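PDB 4XT0: protein LigF from Sphingobium sp. SYK-6, which cleaves beta-aryl ether bonds of lignin with glutathione, as a stereospecific beta-etherase of the glutathione S-transferase superfamily. Local coordinates for residues A[15-26]-A[193-203]. Sequence-based numbering, arbitrary orientation.
Sequences ANSLKPLATLYE and YSLADICNFAI. With GSH (glutathione), chain B.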
loop_
_atom_site.group_PDB
_atom_site.type_symbol
_atom_site.label_atom_id
_atom_site.label_comp_id
_atom_site.label_asym_id
_atom_site.label_seq_id
_atom_site.Cartn_x
_atom_site.Cartn_y
_atom_site.Cartn_z
ATOM N N ALA A 15 9.385 11.066 -8.105
ATOM C CA ALA A 15 8.438 10.592 -7.103
ATOM C C ALA A 15 7.251 9.886 -7.748
ATOM O O ALA A 15 7.415 9.139 -8.715
ATOM C CB ALA A 15 7.967 11.776 -6.210
ATOM N N ASN A 16 6.047 10.120 -7.239
ATOM C CA ASN A 16 4.918 9.294 -7.668
ATOM C C ASN A 16 4.552 9.530 -9.133
ATOM O O ASN A 16 4.111 8.610 -9.827
ATOM C CB ASN A 16 3.713 9.538 -6.757
ATOM C CG ASN A 16 3.896 8.905 -5.393
ATOM O OD1 ASN A 16 4.136 7.700 -5.289
ATOM N ND2 ASN A 16 3.822 9.713 -4.344
ATOM N N SER A 17 4.776 10.751 -9.610
ATOM C CA SER A 17 4.516 11.104 -11.014
ATOM C C SER A 17 5.344 10.277 -12.008
ATOM O O SER A 17 4.887 9.981 -13.108
ATOM C CB SER A 17 4.798 12.602 -11.247
ATOM O OG SER A 17 3.838 13.425 -10.599
ATOM N N LEU A 18 6.575 9.940 -11.639
ATOM C CA LEU A 18 7.440 9.216 -12.562
ATOM C C LEU A 18 6.859 7.847 -12.970
ATOM O O LEU A 18 7.070 7.407 -14.096
ATOM C CB LEU A 18 8.847 9.042 -11.953
ATOM C CG LEU A 18 9.895 8.358 -12.854
ATOM C CD1 LEU A 18 11.300 8.918 -12.615
ATOM C CD2 LEU A 18 9.906 6.840 -12.657
ATOM N N LYS A 19 6.132 7.185 -12.069
ATOM C CA LYS A 19 5.682 5.814 -12.314
ATOM C C LYS A 19 4.825 5.722 -13.589
ATOM O O LYS A 19 5.219 5.024 -14.524
ATOM C CB LYS A 19 4.927 5.247 -11.098
ATOM C CG LYS A 19 5.688 5.327 -9.742
ATOM C CD LYS A 19 4.883 4.595 -8.644
ATOM C CE LYS A 19 5.343 4.922 -7.215
ATOM N NZ LYS A 19 4.358 4.393 -6.202
ATOM N N PRO A 20 3.675 6.446 -13.663
ATOM C CA PRO A 20 2.950 6.290 -14.943
ATOM C C PRO A 20 3.619 6.975 -16.134
ATOM O O PRO A 20 3.382 6.586 -17.288
ATOM C CB PRO A 20 1.572 6.926 -14.656
ATOM C CG PRO A 20 1.830 7.935 -13.564
ATOM C CD PRO A 20 2.964 7.338 -12.722
ATOM N N LEU A 21 4.452 7.975 -15.874
ATOM C CA LEU A 21 5.149 8.655 -16.953
ATOM C C LEU A 21 6.109 7.678 -17.635
ATOM O O LEU A 21 6.117 7.551 -18.863
ATOM C CB LEU A 21 5.882 9.889 -16.412
ATOM C CG LEU A 21 6.284 11.032 -17.348
ATOM C CD1 LEU A 21 5.076 11.625 -18.050
ATOM C CD2 LEU A 21 7.049 12.117 -16.572
ATOM N N ALA A 22 6.915 6.978 -16.834
ATOM C CA ALA A 22 7.846 5.977 -17.371
ATOM C C ALA A 22 7.079 4.831 -18.069
ATOM O O ALA A 22 7.477 4.357 -19.126
ATOM C CB ALA A 22 8.743 5.426 -16.250
ATOM N N THR A 23 5.974 4.401 -17.472
ATOM C CA THR A 23 5.148 3.343 -18.058
ATOM C C THR A 23 4.656 3.736 -19.459
ATOM O O THR A 23 4.752 2.952 -20.392
ATOM C CB THR A 23 3.961 3.011 -17.135
ATOM O OG1 THR A 23 4.473 2.592 -15.864
ATOM C CG2 THR A 23 3.077 1.875 -17.714
ATOM N N LEU A 24 4.172 4.969 -19.602
ATOM C CA LEU A 24 3.672 5.464 -20.882
ATOM C C LEU A 24 4.763 5.469 -21.958
ATOM O O LEU A 24 4.538 5.033 -23.092
ATOM C CB LEU A 24 3.086 6.882 -20.711
ATOM C CG LEU A 24 1.755 6.939 -19.941
ATOM C CD1 LEU A 24 1.524 8.341 -19.359
ATOM C CD2 LEU A 24 0.589 6.486 -20.842
ATOM N N TYR A 25 5.949 5.953 -21.604
ATOM C CA TYR A 25 7.053 5.992 -22.566
ATOM C C TYR A 25 7.580 4.598 -22.871
ATOM O O TYR A 25 7.976 4.317 -23.986
ATOM C CB TYR A 25 8.209 6.853 -22.050
ATOM C CG TYR A 25 8.003 8.337 -22.208
ATOM C CD1 TYR A 25 8.252 8.966 -23.421
ATOM C CD2 TYR A 25 7.569 9.115 -21.134
ATOM C CE1 TYR A 25 8.065 10.329 -23.567
ATOM C CE2 TYR A 25 7.372 10.475 -21.272
ATOM C CZ TYR A 25 7.623 11.078 -22.491
ATOM O OH TYR A 25 7.446 12.433 -22.631
ATOM N N GLU A 26 7.603 3.720 -21.872
ATOM C CA GLU A 26 8.113 2.365 -22.119
ATOM C C GLU A 26 7.186 1.607 -23.059
ATOM O O GLU A 26 7.631 0.753 -23.835
ATOM C CB GLU A 26 8.283 1.589 -20.810
ATOM C CG GLU A 26 9.435 2.081 -19.944
ATOM C CD GLU A 26 10.802 1.547 -20.375
ATOM O OE1 GLU A 26 10.908 0.875 -21.432
ATOM O OE2 GLU A 26 11.789 1.823 -19.655
ATOM N N TYR A 193 12.892 -6.561 -16.353
ATOM C CA TYR A 193 12.357 -5.231 -16.083
ATOM C C TYR A 193 10.844 -5.207 -15.994
ATOM O O TYR A 193 10.161 -5.724 -16.883
ATOM C CB TYR A 193 12.828 -4.299 -17.186
ATOM C CG TYR A 193 12.473 -2.838 -17.059
ATOM C CD1 TYR A 193 13.112 -2.025 -16.133
ATOM C CD2 TYR A 193 11.547 -2.256 -17.926
ATOM C CE1 TYR A 193 12.830 -0.667 -16.050
ATOM C CE2 TYR A 193 11.256 -0.894 -17.860
ATOM C CZ TYR A 193 11.906 -0.108 -16.920
ATOM O OH TYR A 193 11.664 1.241 -16.849
ATOM N N SER A 194 10.316 -4.601 -14.927
ATOM C CA SER A 194 8.878 -4.621 -14.693
ATOM C C SER A 194 8.458 -3.359 -13.958
ATOM O O SER A 194 9.294 -2.499 -13.645
ATOM C CB SER A 194 8.478 -5.862 -13.885
ATOM O OG SER A 194 8.795 -5.702 -12.496
ATOM N N LEU A 195 7.158 -3.252 -13.700
ATOM C CA LEU A 195 6.604 -2.193 -12.850
ATOM C C LEU A 195 7.300 -2.134 -11.473
ATOM O O LEU A 195 7.374 -1.065 -10.880
ATOM C CB LEU A 195 5.091 -2.383 -12.648
ATOM C CG LEU A 195 4.195 -2.313 -13.894
ATOM C CD1 LEU A 195 2.727 -2.409 -13.478
ATOM C CD2 LEU A 195 4.468 -1.047 -14.717
ATOM N N ALA A 196 7.805 -3.267 -10.974
ATOM C CA ALA A 196 8.587 -3.246 -9.724
ATOM C C ALA A 196 9.773 -2.306 -9.831
ATOM O O ALA A 196 10.015 -1.489 -8.925
ATOM C CB ALA A 196 9.089 -4.647 -9.352
ATOM N N ASP A 197 10.543 -2.449 -10.911
ATOM C CA ASP A 197 11.701 -1.579 -11.114
ATOM C C ASP A 197 11.278 -0.122 -11.258
ATOM O O ASP A 197 11.870 0.761 -10.639
ATOM C CB ASP A 197 12.515 -2.040 -12.330
ATOM C CG ASP A 197 12.947 -3.492 -12.203
ATOM O OD1 ASP A 197 13.891 -3.771 -11.415
ATOM O OD2 ASP A 197 12.319 -4.360 -12.857
ATOM N N ILE A 198 10.237 0.124 -12.050
ATOM C CA ILE A 198 9.768 1.488 -12.301
ATOM C C ILE A 198 9.309 2.181 -11.000
ATOM O O ILE A 198 9.717 3.312 -10.702
ATOM C CB ILE A 198 8.608 1.485 -13.348
ATOM C CG1 ILE A 198 9.156 1.251 -14.756
ATOM C CG2 ILE A 198 7.822 2.788 -13.306
ATOM C CD1 ILE A 198 8.041 0.961 -15.788
ATOM N N CYS A 199 8.499 1.487 -10.206
ATOM C CA CYS A 199 7.958 2.086 -8.982
ATOM C C CYS A 199 9.069 2.374 -7.972
ATOM O O CYS A 199 9.042 3.401 -7.288
ATOM C CB CYS A 199 6.889 1.180 -8.360
ATOM S SG CYS A 199 5.346 1.035 -9.354
ATOM N N ASN A 200 10.048 1.479 -7.879
ATOM C CA ASN A 200 11.153 1.689 -6.963
ATOM C C ASN A 200 12.124 2.742 -7.486
ATOM O O ASN A 200 12.675 3.530 -6.702
ATOM C CB ASN A 200 11.889 0.371 -6.696
ATOM C CG ASN A 200 11.209 -0.460 -5.643
ATOM O OD1 ASN A 200 11.442 -0.269 -4.449
ATOM N ND2 ASN A 200 10.347 -1.381 -6.073
ATOM N N PHE A 201 12.326 2.754 -8.803
ATOM C CA PHE A 201 13.203 3.743 -9.448
ATOM C C PHE A 201 12.633 5.135 -9.246
ATOM O O PHE A 201 13.378 6.095 -9.067
ATOM C CB PHE A 201 13.364 3.436 -10.951
ATOM C CG PHE A 201 14.248 4.407 -11.699
ATOM C CD1 PHE A 201 15.618 4.224 -11.741
ATOM C CD2 PHE A 201 13.700 5.473 -12.397
ATOM C CE1 PHE A 201 16.450 5.102 -12.450
ATOM C CE2 PHE A 201 14.518 6.361 -13.108
ATOM C CZ PHE A 201 15.892 6.167 -13.142
ATOM N N ALA A 202 11.302 5.241 -9.269
ATOM C CA ALA A 202 10.626 6.527 -9.049
ATOM C C ALA A 202 11.062 7.174 -7.733
ATOM O O ALA A 202 11.239 8.398 -7.662
ATOM C CB ALA A 202 9.092 6.342 -9.071
ATOM N N ILE A 203 11.241 6.347 -6.701
ATOM C CA ILE A 203 11.718 6.823 -5.387
ATOM C C ILE A 203 13.240 6.868 -5.303
ATOM O O ILE A 203 13.808 7.823 -4.781
ATOM C CB ILE A 203 11.188 5.918 -4.218
ATOM C CG1 ILE A 203 9.673 5.703 -4.337
ATOM C CG2 ILE A 203 11.580 6.499 -2.852
ATOM C CD1 ILE A 203 8.852 6.997 -4.504
HETATM N N1 GSH B . -1.022 7.596 -3.123
HETATM C CA1 GSH B . -0.859 8.642 -4.143
HETATM C C1 GSH B . -0.221 8.105 -5.421
HETATM O O11 GSH B . -0.545 8.562 -6.501
HETATM O O12 GSH B . 0.714 7.144 -5.381
HETATM C CB1 GSH B . 0.031 9.754 -3.553
HETATM C CG1 GSH B . 0.067 10.915 -4.542
HETATM C CD1 GSH B . 1.025 11.983 -4.050
HETATM O OE1 GSH B . 1.489 11.920 -2.929
HETATM N N2 GSH B . 1.356 12.999 -4.873
HETATM C CA2 GSH B . 2.280 14.055 -4.428
HETATM C C2 GSH B . 1.552 15.383 -4.436
HETATM O O2 GSH B . 0.591 15.534 -5.170
HETATM C CB2 GSH B . 3.448 14.158 -5.418
HETATM S SG2 GSH B . 4.569 12.725 -5.314
HETATM N N3 GSH B . 1.968 16.416 -3.647
HETATM C CA3 GSH B . 1.251 17.701 -3.715
HETATM C C3 GSH B . 0.422 18.013 -2.487
HETATM O O31 GSH B . 0.076 19.157 -2.292
HETATM O O32 GSH B . 0.057 17.046 -1.620
#
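The interface between the thioredoxin-like and helical domains of this GST fold is built here by helix 15-26, whose Ala15 and Asn16 line the glutathione pocket, running roughly antiparallel (147°) to helix 195-203, the axes of the two segments 7.9 Å apart at closest approach. Ala202, whose small side chain is consistent with so close an approach, puts its CB 3.6 Å from Lys19 CG, while Leu18 CD2 packs against the same methyl at 3.7 Å, roughly at right angles to the lysine, and meets the edge of the Phe201 ring. With CG anti to the carbonyl carbon (chi1 -54°) and the rest extended, Lys19 runs its CD past Cys199 SG at 3.7 Å, and its ammonium goes on to a salt bridge with Asp107 and a hydrogen bond to Ser70, itself a glutathione ligand. Ile198 CG2 fits over Lys19 O and Ala22 CB. That same carbonyl is gripped from opposite faces by Thr23 N and Thr23 OG1. At the far end Tyr193 OH gives Glu26 OE2 a weak hydrogen bond of 2.9 Å; Asn86 holds OE1, and Arg236 forms a salt bridge to OE2. An alanine here would probably leave Arg236 without its carboxylate mate and the Tyr193 hydroxyl without its acceptor. The Tyr193 ring lies 52° from the carboxylate plane.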